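Hypothetical protein (Actinomyces odontolyticus, PDB 4MJG) is of unknown function, a DUF4853 family member that is probably made as a lipoprotein and folds around one antiparallel beta-sheet. Local coordinates at residues 43-48 / 174-179; 68-73 / 128-133; 72-77 / 121-126; 96-101 / 108-113. One frame throughout, in Å; residues are numbered along the deposited sequence.

Contact 1. Residues 43-48 / 174-179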
loop_
_atom_site.group_PDB
_atom_site.type_symbol
_atom_site.label_atom_id
_atom_site.label_comp_id
_atom_site.label_asym_id
_atom_site.label_seq_id
_atom_site.Cartn_x
_atom_site.Cartn_y
_atom_site.Cartn_z
ATOM N N GLU A 43 1.877 10.496 -12.674
ATOM C CA GLU A 43 2.019 10.776 -11.254
ATOM C C GLU A 43 0.962 10.073 -10.429
ATOM O O GLU A 43 -0.084 9.676 -10.946
ATOM C CB GLU A 43 1.914 12.288 -11.031
ATOM C CG GLU A 43 0.652 12.928 -11.614
ATOM C CD GLU A 43 0.674 14.451 -11.604
ATOM O OE1 GLU A 43 1.772 15.054 -11.550
ATOM O OE2 GLU A 43 -0.420 15.055 -11.661
ATOM N N LEU A 44 1.242 9.931 -9.139
ATOM C CA LEU A 44 0.281 9.383 -8.184
ATOM C C LEU A 44 -0.423 10.504 -7.425
ATOM O O LEU A 44 0.193 11.509 -7.080
ATOM C CB LEU A 44 0.988 8.477 -7.174
ATOM C CG LEU A 44 1.627 7.183 -7.676
ATOM C CD1 LEU A 44 2.428 6.529 -6.565
ATOM C CD2 LEU A 44 0.577 6.218 -8.201
ATOM N N THR A 45 -1.710 10.317 -7.167
ATOM C CA THR A 45 -2.480 11.190 -6.283
ATOM C C THR A 45 -2.604 10.493 -4.932
ATOM O O THR A 45 -2.868 9.294 -4.881
ATOM C CB THR A 45 -3.888 11.435 -6.848
ATOM O OG1 THR A 45 -3.781 11.953 -8.177
ATOM C CG2 THR A 45 -4.660 12.422 -5.985
ATOM N N VAL A 46 -2.413 11.224 -3.839
ATOM C CA VAL A 46 -2.500 10.616 -2.506
ATOM C C VAL A 46 -3.953 10.636 -2.037
ATOM O O VAL A 46 -4.486 11.684 -1.657
ATOM C CB VAL A 46 -1.584 11.321 -1.488
ATOM C CG1 VAL A 46 -1.640 10.619 -0.140
ATOM C CG2 VAL A 46 -0.153 11.364 -2.010
HETATM N N MSE A 47 -4.577 9.461 -2.071
HETATM C CA MSE A 47 -6.005 9.301 -1.783
HETATM C C MSE A 47 -6.255 9.166 -0.307
HETATM O O MSE A 47 -7.290 9.606 0.191
HETATM C CB MSE A 47 -6.527 8.027 -2.460
HETATM C CG MSE A 47 -7.761 8.254 -3.327
HETATM SE SE MSE A 47 -9.319 8.678 -2.203
HETATM C CE MSE A 47 -9.602 6.828 -1.569
ATOM N N GLY A 48 -5.327 8.522 0.398
ATOM C CA GLY A 48 -5.487 8.252 1.818
ATOM C C GLY A 48 -4.159 8.265 2.546
ATOM O O GLY A 48 -3.101 7.994 1.958
ATOM N N HIS A 174 -11.029 21.162 -2.540
ATOM C CA HIS A 174 -9.594 21.406 -2.498
ATOM C C HIS A 174 -8.864 20.763 -3.680
ATOM O O HIS A 174 -9.296 19.727 -4.190
ATOM C CB HIS A 174 -9.003 20.839 -1.200
ATOM C CG HIS A 174 -9.394 21.595 0.029
ATOM N ND1 HIS A 174 -8.558 22.503 0.638
ATOM C CD2 HIS A 174 -10.526 21.569 0.770
ATOM C CE1 HIS A 174 -9.160 23.012 1.697
ATOM N NE2 HIS A 174 -10.357 22.462 1.800
ATOM N N PRO A 175 -7.747 21.370 -4.117
ATOM C CA PRO A 175 -6.844 20.617 -4.969
ATOM C C PRO A 175 -6.255 19.469 -4.175
ATOM O O PRO A 175 -6.361 19.440 -2.947
ATOM C CB PRO A 175 -5.761 21.632 -5.328
ATOM C CG PRO A 175 -5.799 22.632 -4.235
ATOM C CD PRO A 175 -7.245 22.728 -3.859
ATOM N N VAL A 176 -5.637 18.532 -4.874
ATOM C CA VAL A 176 -5.186 17.299 -4.255
ATOM C C VAL A 176 -3.671 17.241 -4.253
ATOM O O VAL A 176 -3.024 17.855 -5.101
ATOM C CB VAL A 176 -5.766 16.055 -4.968
ATOM C CG1 VAL A 176 -7.289 16.111 -4.968
ATOM C CG2 VAL A 176 -5.234 15.919 -6.392
ATOM N N PRO A 177 -3.099 16.505 -3.293
ATOM C CA PRO A 177 -1.660 16.320 -3.268
ATOM C C PRO A 177 -1.211 15.226 -4.228
ATOM O O PRO A 177 -1.827 14.158 -4.282
ATOM C CB PRO A 177 -1.392 15.917 -1.823
ATOM C CG PRO A 177 -2.640 15.248 -1.380
ATOM C CD PRO A 177 -3.760 15.904 -2.122
ATOM N N THR A 178 -0.139 15.495 -4.966
ATOM C CA THR A 178 0.373 14.558 -5.953
ATOM C C THR A 178 1.847 14.261 -5.712
ATOM O O THR A 178 2.558 15.055 -5.098
ATOM C CB THR A 178 0.215 15.119 -7.380
ATOM O OG1 THR A 178 0.944 16.343 -7.493
ATOM C CG2 THR A 178 -1.249 15.374 -7.700
ATOM N N LEU A 179 2.293 13.113 -6.211
ATOM C CA LEU A 179 3.691 12.714 -6.123
ATOM C C LEU A 179 4.290 12.625 -7.517
ATOM O O LEU A 179 3.720 11.987 -8.403
ATOM C CB LEU A 179 3.811 11.356 -5.439
ATOM C CG LEU A 179 3.263 11.266 -4.018
ATOM C CD1 LEU A 179 3.298 9.829 -3.524
ATOM C CD2 LEU A 179 4.049 12.170 -3.082
#
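The carbonyl oxygen of Leu44 takes the backbone N-H of Leu179 at 2.8 Å (N to O), with the donor in the carbonyl plane, and CA of Thr178 also approaches this oxygen. The return bond, from Leu44 N to Leu179 O, is weak. Beyond the non-hydrogen-bonded pair Thr45-Thr178, Val46 N reaches Pro177 O in an almost straight bond of 3.0 Å (175° at the hydrogen). The two strand segments meet at 132°, strongly twisted for antiparallel neighbours. Side chains add to the pairing. CG2 of Val46, lying beside its own backbone N, leans on CG of Leu179 at 4.0 Å, while CB of Val46 meets the ring carbon CG of Pro177 at 4.1 Å. On the face of Thr45 and Thr178, the methyl CG2 of Thr45 touches CG2 of Val176 at 3.6 Å; it points there because it stands anti to the backbone N (OG1 at chi1 -55°). The hydroxyl of Thr178 turns instead to Thr164 on strand 161-166. Pro177, lacking an N-H, can serve this edge only as an acceptor, and the pairing therefore rests on few backbone bonds, supplemented by apolar contacts on both faces.

Contact 2. Residues 68-73 / 128-133. With SO4 (sulfate ion), chain D.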
loop_
_atom_site.group_PDB
_atom_site.type_symbol
_atom_site.label_atom_id
_atom_site.label_comp_id
_atom_site.label_asym_id
_atom_site.label_seq_id
_atom_site.Cartn_x
_atom_site.Cartn_y
_atom_site.Cartn_z
ATOM N N TYR A 68 -0.147 4.228 2.860
ATOM C CA TYR A 68 -0.728 5.256 2.001
ATOM C C TYR A 68 -1.563 4.594 0.935
ATOM O O TYR A 68 -1.272 3.474 0.511
ATOM C CB TYR A 68 0.358 6.092 1.328
ATOM C CG TYR A 68 0.953 7.156 2.216
ATOM C CD1 TYR A 68 0.408 8.436 2.269
ATOM C CD2 TYR A 68 2.070 6.889 2.986
ATOM C CE1 TYR A 68 0.952 9.418 3.075
ATOM C CE2 TYR A 68 2.619 7.858 3.793
ATOM C CZ TYR A 68 2.053 9.121 3.833
ATOM O OH TYR A 68 2.603 10.078 4.640
ATOM N N THR A 69 -2.621 5.279 0.522
ATOM C CA THR A 69 -3.395 4.853 -0.625
ATOM C C THR A 69 -3.116 5.862 -1.726
ATOM O O THR A 69 -3.361 7.047 -1.540
ATOM C CB THR A 69 -4.894 4.822 -0.304
ATOM O OG1 THR A 69 -5.133 3.920 0.793
ATOM C CG2 THR A 69 -5.688 4.375 -1.518
ATOM N N THR A 70 -2.552 5.401 -2.840
ATOM C CA THR A 70 -2.250 6.284 -3.965
ATOM C C THR A 70 -2.990 5.844 -5.210
ATOM O O THR A 70 -3.294 4.664 -5.377
ATOM C CB THR A 70 -0.742 6.353 -4.273
ATOM O OG1 THR A 70 -0.250 5.062 -4.652
ATOM C CG2 THR A 70 0.015 6.846 -3.066
ATOM N N VAL A 71 -3.266 6.809 -6.084
ATOM C CA VAL A 71 -4.094 6.584 -7.259
ATOM C C VAL A 71 -3.380 7.052 -8.521
ATOM O O VAL A 71 -2.952 8.201 -8.608
ATOM C CB VAL A 71 -5.442 7.319 -7.122
ATOM C CG1 VAL A 71 -6.267 7.187 -8.394
ATOM C CG2 VAL A 71 -6.217 6.754 -5.944
ATOM N N ALA A 72 -3.263 6.148 -9.491
ATOM C CA ALA A 72 -2.696 6.462 -10.793
ATOM C C ALA A 72 -3.810 6.441 -11.824
ATOM O O ALA A 72 -4.874 5.892 -11.563
ATOM C CB ALA A 72 -1.634 5.439 -11.159
ATOM N N PRO A 73 -3.576 7.032 -13.005
ATOM C CA PRO A 73 -4.592 6.923 -14.058
ATOM C C PRO A 73 -4.768 5.479 -14.537
ATOM O O PRO A 73 -3.901 4.633 -14.287
ATOM C CB PRO A 73 -4.044 7.819 -15.174
ATOM C CG PRO A 73 -3.096 8.753 -14.486
ATOM C CD PRO A 73 -2.482 7.944 -13.385
ATOM N N ILE A 128 -6.375 3.446 -10.917
ATOM C CA ILE A 128 -5.782 2.290 -10.238
ATOM C C ILE A 128 -5.299 2.682 -8.849
ATOM O O ILE A 128 -4.365 3.469 -8.708
ATOM C CB ILE A 128 -4.592 1.711 -11.021
ATOM C CG1 ILE A 128 -5.069 1.150 -12.362
ATOM C CG2 ILE A 128 -3.900 0.613 -10.216
ATOM C CD1 ILE A 128 -3.962 1.044 -13.384
ATOM N N ALA A 129 -5.935 2.119 -7.827
ATOM C CA ALA A 129 -5.598 2.427 -6.449
ATOM C C ALA A 129 -4.601 1.406 -5.904
ATOM O O ALA A 129 -4.790 0.203 -6.054
ATOM C CB ALA A 129 -6.860 2.447 -5.599
ATOM N N VAL A 130 -3.543 1.893 -5.264
ATOM C CA VAL A 130 -2.532 1.029 -4.650
ATOM C C VAL A 130 -2.596 1.207 -3.140
ATOM O O VAL A 130 -2.355 2.303 -2.629
ATOM C CB VAL A 130 -1.118 1.359 -5.154
ATOM C CG1 VAL A 130 -0.115 0.353 -4.617
ATOM C CG2 VAL A 130 -1.091 1.362 -6.673
ATOM N N ARG A 131 -2.950 0.130 -2.443
ATOM C CA ARG A 131 -3.180 0.158 -1.003
ATOM C C ARG A 131 -2.369 -0.973 -0.349
ATOM O O ARG A 131 -2.181 -2.043 -0.927
ATOM C CB ARG A 131 -4.683 0.031 -0.712
ATOM C CG ARG A 131 -5.052 -0.176 0.753
ATOM C CD ARG A 131 -6.532 0.092 0.999
ATOM N NE ARG A 131 -6.950 -0.257 2.359
ATOM C CZ ARG A 131 -7.156 -1.499 2.803
ATOM N NH1 ARG A 131 -6.973 -2.553 2.008
ATOM N NH2 ARG A 131 -7.543 -1.694 4.064
ATOM N N SER A 132 -1.846 -0.725 0.839
ATOM C CA SER A 132 -1.104 -1.750 1.574
ATOM C C SER A 132 -1.768 -2.013 2.909
ATOM O O SER A 132 -2.401 -1.131 3.475
ATOM C CB SER A 132 0.358 -1.339 1.764
ATOM O OG SER A 132 0.510 -0.449 2.851
ATOM N N ARG A 133 -1.633 -3.242 3.394
ATOM C CA ARG A 133 -2.201 -3.638 4.671
ATOM C C ARG A 133 -1.347 -4.773 5.230
ATOM O O ARG A 133 -1.476 -5.922 4.820
ATOM C CB ARG A 133 -3.655 -4.066 4.496
ATOM C CG ARG A 133 -4.328 -4.548 5.772
ATOM C CD ARG A 133 -5.833 -4.697 5.595
ATOM N NE ARG A 133 -6.503 -5.111 6.830
ATOM C CZ ARG A 133 -6.671 -6.372 7.226
ATOM N NH1 ARG A 133 -6.214 -7.386 6.500
ATOM N NH2 ARG A 133 -7.296 -6.627 8.369
HETATM S S SO4 D . -9.772 -3.366 7.001
HETATM O O1 SO4 D . -9.708 -4.079 5.703
HETATM O O2 SO4 D . -10.253 -4.285 8.062
HETATM O O3 SO4 D . -8.421 -2.862 7.340
HETATM O O4 SO4 D . -10.706 -2.222 6.882
HETATM O O HOH W 1 0.266 3.460 -2.165
#
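Segments 68-73 and 128-133 pair antiparallel, their strand axes at 158° and 4.7 Å apart, and are joined by four backbone hydrogen bonds in the two hydrogen-bonded pairs Thr70-Val130 and Ala72-Ile128. The shortest is Val130 N to Thr70 O, 2.8 Å. Between these pairs Val71 faces Ala129, and CG2 of Val71 lies 4.4 Å from CB of Ala129, a loose apolar contact. On the other face the hydroxyl of Thr70 sits against CB of Val130 at 3.8 Å. With chi1 at 62°, OG1 is tucked between the backbone N and the carbonyl carbon, where a water bridges it to the partner strand: the water lies 3.0 Å from Thr70 OG1 and donates to Val130 O at 2.9 Å. Val130 O thus accepts from both Thr70 N and the water. The Thr69 side chain crosses the extended Arg131 chain at a slant, OG1 of Thr69 4.1 Å from CD of Arg131. Farther along, the extended side chain of Arg133 brings NE to within 3.0 Å of sulfate O3 in a bent hydrogen bond (137°); the Arg131 guanidinium presents its edge to the same oxygen from farther off. The sulfate probably comes from the crystallisation liquor, but its position is consistent with a locally positive surface formed by the two arginines. Both strands are interior to the sheet: strand 44-55 pairs with the far side of 62-73, and strand 118-123 with that of 127-133. Helix 34-40 packs through Val36 on Ala72 and Ile128, and Ala33 just before it reaches Thr70 and Val130.

Contact 3. Residues 72-77 / 121-126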
loop_
_atom_site.group_PDB
_atom_site.type_symbol
_atom_site.label_atom_id
_atom_site.label_comp_id
_atom_site.label_asym_id
_atom_site.label_seq_id
_atom_site.Cartn_x
_atom_site.Cartn_y
_atom_site.Cartn_z
ATOM N N ALA A 72 -3.263 6.148 -9.491
ATOM C CA ALA A 72 -2.696 6.462 -10.793
ATOM C C ALA A 72 -3.810 6.441 -11.824
ATOM O O ALA A 72 -4.874 5.892 -11.563
ATOM C CB ALA A 72 -1.634 5.439 -11.159
ATOM N N PRO A 73 -3.576 7.032 -13.005
ATOM C CA PRO A 73 -4.592 6.923 -14.058
ATOM C C PRO A 73 -4.768 5.479 -14.537
ATOM O O PRO A 73 -3.901 4.633 -14.287
ATOM C CB PRO A 73 -4.044 7.819 -15.174
ATOM C CG PRO A 73 -3.096 8.753 -14.486
ATOM C CD PRO A 73 -2.482 7.944 -13.385
ATOM N N SER A 74 -5.879 5.206 -15.218
ATOM C CA SER A 74 -6.272 3.828 -15.518
ATOM C C SER A 74 -5.447 3.194 -16.634
ATOM O O SER A 74 -4.836 3.888 -17.449
ATOM C CB SER A 74 -7.761 3.747 -15.876
ATOM O OG SER A 74 -8.210 2.399 -15.864
HETATM N N MSE A 75 -5.434 1.864 -16.638
HETATM C CA MSE A 75 -4.857 1.074 -17.723
HETATM C C MSE A 75 -5.667 -0.192 -17.788
HETATM O O MSE A 75 -6.327 -0.558 -16.816
HETATM C CB MSE A 75 -3.357 0.833 -17.490
HETATM C CG MSE A 75 -3.014 -0.442 -16.722
HETATM SE SE MSE A 75 -1.263 -0.251 -15.837
HETATM C CE MSE A 75 -0.113 -0.852 -17.310
ATOM N N SER A 76 -5.640 -0.873 -18.929
ATOM C CA SER A 76 -6.408 -2.109 -19.080
ATOM C C SER A 76 -5.944 -3.128 -18.039
ATOM O O SER A 76 -4.754 -3.204 -17.727
ATOM C CB SER A 76 -6.263 -2.683 -20.493
ATOM O OG SER A 76 -4.995 -3.289 -20.682
ATOM N N PHE A 77 -6.883 -3.899 -17.498
ATOM C CA PHE A 77 -6.563 -4.870 -16.456
ATOM C C PHE A 77 -5.488 -5.858 -16.908
ATOM O O PHE A 77 -4.582 -6.189 -16.150
ATOM C CB PHE A 77 -7.813 -5.632 -16.009
ATOM C CG PHE A 77 -7.570 -6.531 -14.839
ATOM C CD1 PHE A 77 -7.511 -6.008 -13.556
ATOM C CD2 PHE A 77 -7.369 -7.894 -15.017
ATOM C CE1 PHE A 77 -7.267 -6.825 -12.468
ATOM C CE2 PHE A 77 -7.126 -8.718 -13.934
ATOM C CZ PHE A 77 -7.074 -8.182 -12.658
ATOM N N PHE A 121 -3.460 -3.770 -5.746
ATOM C CA PHE A 121 -3.686 -2.879 -6.872
ATOM C C PHE A 121 -5.142 -3.038 -7.280
ATOM O O PHE A 121 -5.516 -4.085 -7.812
ATOM C CB PHE A 121 -2.778 -3.264 -8.036
ATOM C CG PHE A 121 -1.313 -3.269 -7.693
ATOM C CD1 PHE A 121 -0.731 -4.376 -7.094
ATOM C CD2 PHE A 121 -0.512 -2.172 -7.983
ATOM C CE1 PHE A 121 0.618 -4.384 -6.781
ATOM C CE2 PHE A 121 0.839 -2.177 -7.672
ATOM C CZ PHE A 121 1.406 -3.284 -7.068
ATOM N N LYS A 122 -5.965 -2.025 -7.008
ATOM C CA LYS A 122 -7.383 -2.065 -7.375
ATOM C C LYS A 122 -7.649 -1.397 -8.722
ATOM O O LYS A 122 -7.628 -0.172 -8.841
ATOM C CB LYS A 122 -8.266 -1.437 -6.285
ATOM C CG LYS A 122 -9.070 -2.456 -5.490
ATOM C CD LYS A 122 -10.148 -1.806 -4.637
ATOM C CE LYS A 122 -11.199 -2.823 -4.208
ATOM N NZ LYS A 122 -10.620 -4.003 -3.502
ATOM N N PHE A 123 -7.915 -2.214 -9.736
ATOM C CA PHE A 123 -8.308 -1.699 -11.040
ATOM C C PHE A 123 -9.734 -1.169 -11.011
ATOM O O PHE A 123 -10.606 -1.735 -10.352
ATOM C CB PHE A 123 -8.198 -2.782 -12.120
ATOM C CG PHE A 123 -8.956 -2.458 -13.377
ATOM C CD1 PHE A 123 -8.385 -1.665 -14.364
ATOM C CD2 PHE A 123 -10.251 -2.924 -13.561
ATOM C CE1 PHE A 123 -9.085 -1.358 -15.517
ATOM C CE2 PHE A 123 -10.957 -2.619 -14.712
ATOM C CZ PHE A 123 -10.373 -1.835 -15.691
ATOM N N SER A 124 -9.949 -0.068 -11.723
ATOM C CA SER A 124 -11.286 0.387 -12.090
ATOM C C SER A 124 -11.148 1.195 -13.377
ATOM O O SER A 124 -10.035 1.503 -13.803
ATOM C CB SER A 124 -11.928 1.219 -10.973
ATOM O OG SER A 124 -11.544 2.575 -11.050
ATOM N N GLU A 125 -12.271 1.537 -13.994
ATOM C CA GLU A 125 -12.241 2.261 -15.262
ATOM C C GLU A 125 -11.662 3.672 -15.091
ATOM O O GLU A 125 -10.975 4.179 -15.981
ATOM C CB GLU A 125 -13.642 2.299 -15.881
ATOM C CG GLU A 125 -14.076 0.974 -16.503
ATOM C CD GLU A 125 -13.293 0.636 -17.760
ATOM O OE1 GLU A 125 -13.211 1.488 -18.671
ATOM O OE2 GLU A 125 -12.760 -0.485 -17.842
ATOM N N ASP A 126 -11.922 4.288 -13.937
ATOM C CA ASP A 126 -11.421 5.632 -13.635
ATOM C C ASP A 126 -9.924 5.665 -13.328
ATOM O O ASP A 126 -9.214 6.560 -13.789
ATOM C CB ASP A 126 -12.184 6.241 -12.452
ATOM C CG ASP A 126 -13.615 6.612 -12.802
ATOM O OD1 ASP A 126 -14.212 5.953 -13.680
ATOM O OD2 ASP A 126 -14.144 7.566 -12.192
#
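Phe123 lies with one ring face beneath CB of Phe77, which stands 4.2 Å from the ring centroid and only 7° off the ring normal, a CH-pi contact. The Phe77 ring itself turns an edge toward that face: the pair is an offset edge-to-face stack with centroids 5.8 Å apart and planes at 74°. The chi1 of Phe77, -174°, swings CG anti to the backbone N, and CD1 of Phe77 thereby lies 3.6 Å from CB of Phe123, a carbon in the plane of the Phe77 ring. At the rim of the Phe123 ring, near its plane, the carbonyl oxygen of Met75, a selenomethionine, lies 3.2 Å from CE1. Here strand 62-73 gives way to helix 77-86, with Ser76 at the N-cap and its hydroxyl bonded to Arg79 N, while the partner chain is leaving strand 118-123 for the turn into 127-133. Ser74 ties the two connections together, its OG donating to Ser124 O at 2.9 Å in the plane of that carbonyl. CB of Ser74 lies close to Glu125 O. Leu80 of the helix packs on Phe123, and Phe77 reaches across to Arg107 and Ile109 of strand 107-113.

Contact 4. Residues 96-101 / 108-113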
loop_
_atom_site.group_PDB
_atom_site.type_symbol
_atom_site.label_atom_id
_atom_site.label_comp_id
_atom_site.label_asym_id
_atom_site.label_seq_id
_atom_site.Cartn_x
_atom_site.Cartn_y
_atom_site.Cartn_z
ATOM N N GLN A 96 -1.713 -12.842 -6.315
ATOM C CA GLN A 96 -3.101 -13.288 -6.425
ATOM C C GLN A 96 -3.913 -12.325 -7.280
ATOM O O GLN A 96 -3.826 -11.111 -7.110
ATOM C CB GLN A 96 -3.726 -13.410 -5.043
ATOM C CG GLN A 96 -3.136 -14.533 -4.211
ATOM C CD GLN A 96 -3.793 -14.648 -2.851
ATOM O OE1 GLN A 96 -4.460 -13.719 -2.390
ATOM N NE2 GLN A 96 -3.611 -15.791 -2.200
ATOM N N VAL A 97 -4.694 -12.882 -8.201
ATOM C CA VAL A 97 -5.502 -12.103 -9.133
ATOM C C VAL A 97 -6.977 -12.441 -8.905
ATOM O O VAL A 97 -7.363 -13.610 -8.963
ATOM C CB VAL A 97 -5.105 -12.419 -10.591
ATOM C CG1 VAL A 97 -5.871 -11.536 -11.566
ATOM C CG2 VAL A 97 -3.600 -12.251 -10.784
ATOM N N ASP A 98 -7.793 -11.422 -8.634
ATOM C CA ASP A 98 -9.225 -11.624 -8.404
ATOM C C ASP A 98 -9.859 -12.309 -9.600
ATOM O O ASP A 98 -9.606 -11.935 -10.747
ATOM C CB ASP A 98 -9.949 -10.296 -8.148
ATOM C CG ASP A 98 -9.688 -9.734 -6.764
ATOM O OD1 ASP A 98 -8.969 -10.376 -5.975
ATOM O OD2 ASP A 98 -10.212 -8.638 -6.471
ATOM N N LYS A 99 -10.687 -13.308 -9.315
ATOM C CA LYS A 99 -11.319 -14.114 -10.355
ATOM C C LYS A 99 -12.424 -13.348 -11.084
ATOM O O LYS A 99 -12.740 -13.673 -12.224
ATOM C CB LYS A 99 -11.821 -15.437 -9.770
ATOM C CG LYS A 99 -10.683 -16.318 -9.271
ATOM C CD LYS A 99 -11.162 -17.671 -8.770
ATOM C CE LYS A 99 -11.699 -17.587 -7.350
ATOM N NZ LYS A 99 -12.085 -18.926 -6.832
ATOM N N GLN A 100 -12.971 -12.308 -10.456
ATOM C CA GLN A 100 -14.063 -11.536 -11.056
ATOM C C GLN A 100 -14.085 -10.093 -10.552
ATOM O O GLN A 100 -13.546 -9.802 -9.491
ATOM C CB GLN A 100 -15.390 -12.220 -10.737
ATOM C CG GLN A 100 -16.604 -11.634 -11.437
ATOM C CD GLN A 100 -17.838 -12.498 -11.276
ATOM O OE1 GLN A 100 -17.826 -13.492 -10.548
ATOM N NE2 GLN A 100 -18.916 -12.122 -11.955
ATOM N N ILE A 101 -14.691 -9.197 -11.332
ATOM C CA ILE A 101 -14.927 -7.816 -10.895
ATOM C C ILE A 101 -16.072 -7.820 -9.883
ATOM O O ILE A 101 -17.112 -8.432 -10.130
ATOM C CB ILE A 101 -15.284 -6.879 -12.074
ATOM C CG1 ILE A 101 -14.164 -6.888 -13.122
ATOM C CG2 ILE A 101 -15.534 -5.467 -11.572
ATOM C CD1 ILE A 101 -14.034 -5.626 -13.959
ATOM N N GLY A 108 -9.181 -6.587 -8.192
ATOM C CA GLY A 108 -7.944 -6.478 -7.438
ATOM C C GLY A 108 -6.859 -7.457 -7.842
ATOM O O GLY A 108 -7.142 -8.579 -8.266
ATOM N N ILE A 109 -5.611 -7.010 -7.722
ATOM C CA ILE A 109 -4.454 -7.895 -7.743
ATOM C C ILE A 109 -3.730 -7.691 -6.418
ATOM O O ILE A 109 -3.469 -6.552 -6.016
ATOM C CB ILE A 109 -3.496 -7.589 -8.905
ATOM C CG1 ILE A 109 -4.223 -7.749 -10.241
ATOM C CG2 ILE A 109 -2.281 -8.514 -8.857
ATOM C CD1 ILE A 109 -3.441 -7.229 -11.425
ATOM N N GLN A 110 -3.416 -8.793 -5.745
ATOM C CA GLN A 110 -2.771 -8.740 -4.449
ATOM C C GLN A 110 -1.346 -9.255 -4.546
ATOM O O GLN A 110 -1.064 -10.196 -5.290
ATOM C CB GLN A 110 -3.541 -9.588 -3.436
ATOM C CG GLN A 110 -4.948 -9.099 -3.143
ATOM C CD GLN A 110 -5.944 -9.542 -4.186
ATOM O OE1 GLN A 110 -6.064 -10.741 -4.475
ATOM N NE2 GLN A 110 -6.674 -8.581 -4.757
ATOM N N LEU A 111 -0.464 -8.639 -3.767
ATOM C CA LEU A 111 0.923 -9.057 -3.645
ATOM C C LEU A 111 1.120 -9.508 -2.203
ATOM O O LEU A 111 1.026 -8.691 -1.284
ATOM C CB LEU A 111 1.835 -7.878 -3.978
ATOM C CG LEU A 111 2.927 -8.086 -5.021
ATOM C CD1 LEU A 111 2.359 -8.641 -6.317
ATOM C CD2 LEU A 111 3.635 -6.764 -5.272
ATOM N N ILE A 112 1.345 -10.805 -2.001
ATOM C CA ILE A 112 1.388 -11.381 -0.654
ATOM C C ILE A 112 2.827 -11.505 -0.165
ATOM O O ILE A 112 3.658 -12.118 -0.832
ATOM C CB ILE A 112 0.722 -12.780 -0.605
ATOM C CG1 ILE A 112 -0.668 -12.764 -1.262
ATOM C CG2 ILE A 112 0.616 -13.280 0.831
ATOM C CD1 ILE A 112 -1.657 -11.807 -0.627
ATOM N N ASP A 113 3.111 -10.930 1.003
ATOM C CA ASP A 113 4.446 -11.030 1.610
ATOM C C ASP A 113 4.549 -12.264 2.505
ATOM O O ASP A 113 3.545 -12.920 2.804
ATOM C CB ASP A 113 4.816 -9.754 2.389
ATOM C CG ASP A 113 3.872 -9.464 3.557
ATOM O OD1 ASP A 113 3.510 -10.408 4.291
ATOM O OD2 ASP A 113 3.499 -8.282 3.752
#
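Asp98 clasps the opposite strand with both carboxylate oxygens: OD2 takes the backbone N-H of Gly108 at 2.9 Å, and OD1 takes NE2 of Gln110 at 3.2 Å. Each donor approaches from above the carboxylate plane, and the bond from Gly108 is bent (138° at the hydrogen). The backbone of Asp98 closes the arrangement, its N-H reaching Gly108 O at 2.9 Å, so Gly108 both donates to and accepts from the one residue. CG of Asp98 stands beside its own backbone N (chi1 -75°), which sets the carboxylate against the glycine, where no side chain intervenes. The amide of Gln110 swings over to it through a bend at chi2 (82°). NE2 has a stronger partner in Glu120 on strand 118-123, so this NH2 group donates to two carboxylates, those of Glu120 and Asp98. Further along, Gln96 and Gln110 exchange backbone bonds, Gln110 N to Gln96 O at 2.7 Å and Gln96 N to Gln110 O at 2.9 Å. Their side chains cross at about a right angle, and the end of the Gln96 chain rests on Ile112, with OE1 3.8 Å from CD1. Val97 and Ile109 occupy the other face and meet loosely; both pack on Phe77 of helix 77-86. Arg107 reaches back from the second strand to bond Asp98 O through NE. The pattern is that of an antiparallel beta hairpin, strands 92-97 and 107-113, with an aspartate side chain holding the base of its long connecting loop.

Overall arrangement
Contacts 1, 2 and 4 pair neighbouring strands of one antiparallel sheet; contact 3 joins connections beyond two strands flanking 127-133. Contact 4 is at one end, where strand 92-97 is outermost; contact 1 lies near the other, about 24 Å away between centres, with strand 161-166 beyond it. Contacts 1 and 2 meet, Thr45 O lying 2.8 Å from Val71 N, while the classic bulge at Met47 and Gly48 faces Thr69. Contact 3 shares Ala72 and Pro73 with contact 2, and Ala129 O is 2.7 Å from Lys122 N. Phe77 carries contact 3 to contact 4, its CZ 3.7 Å from Val97 CG1. No active site is known; the bound sulfate lies by contact 2.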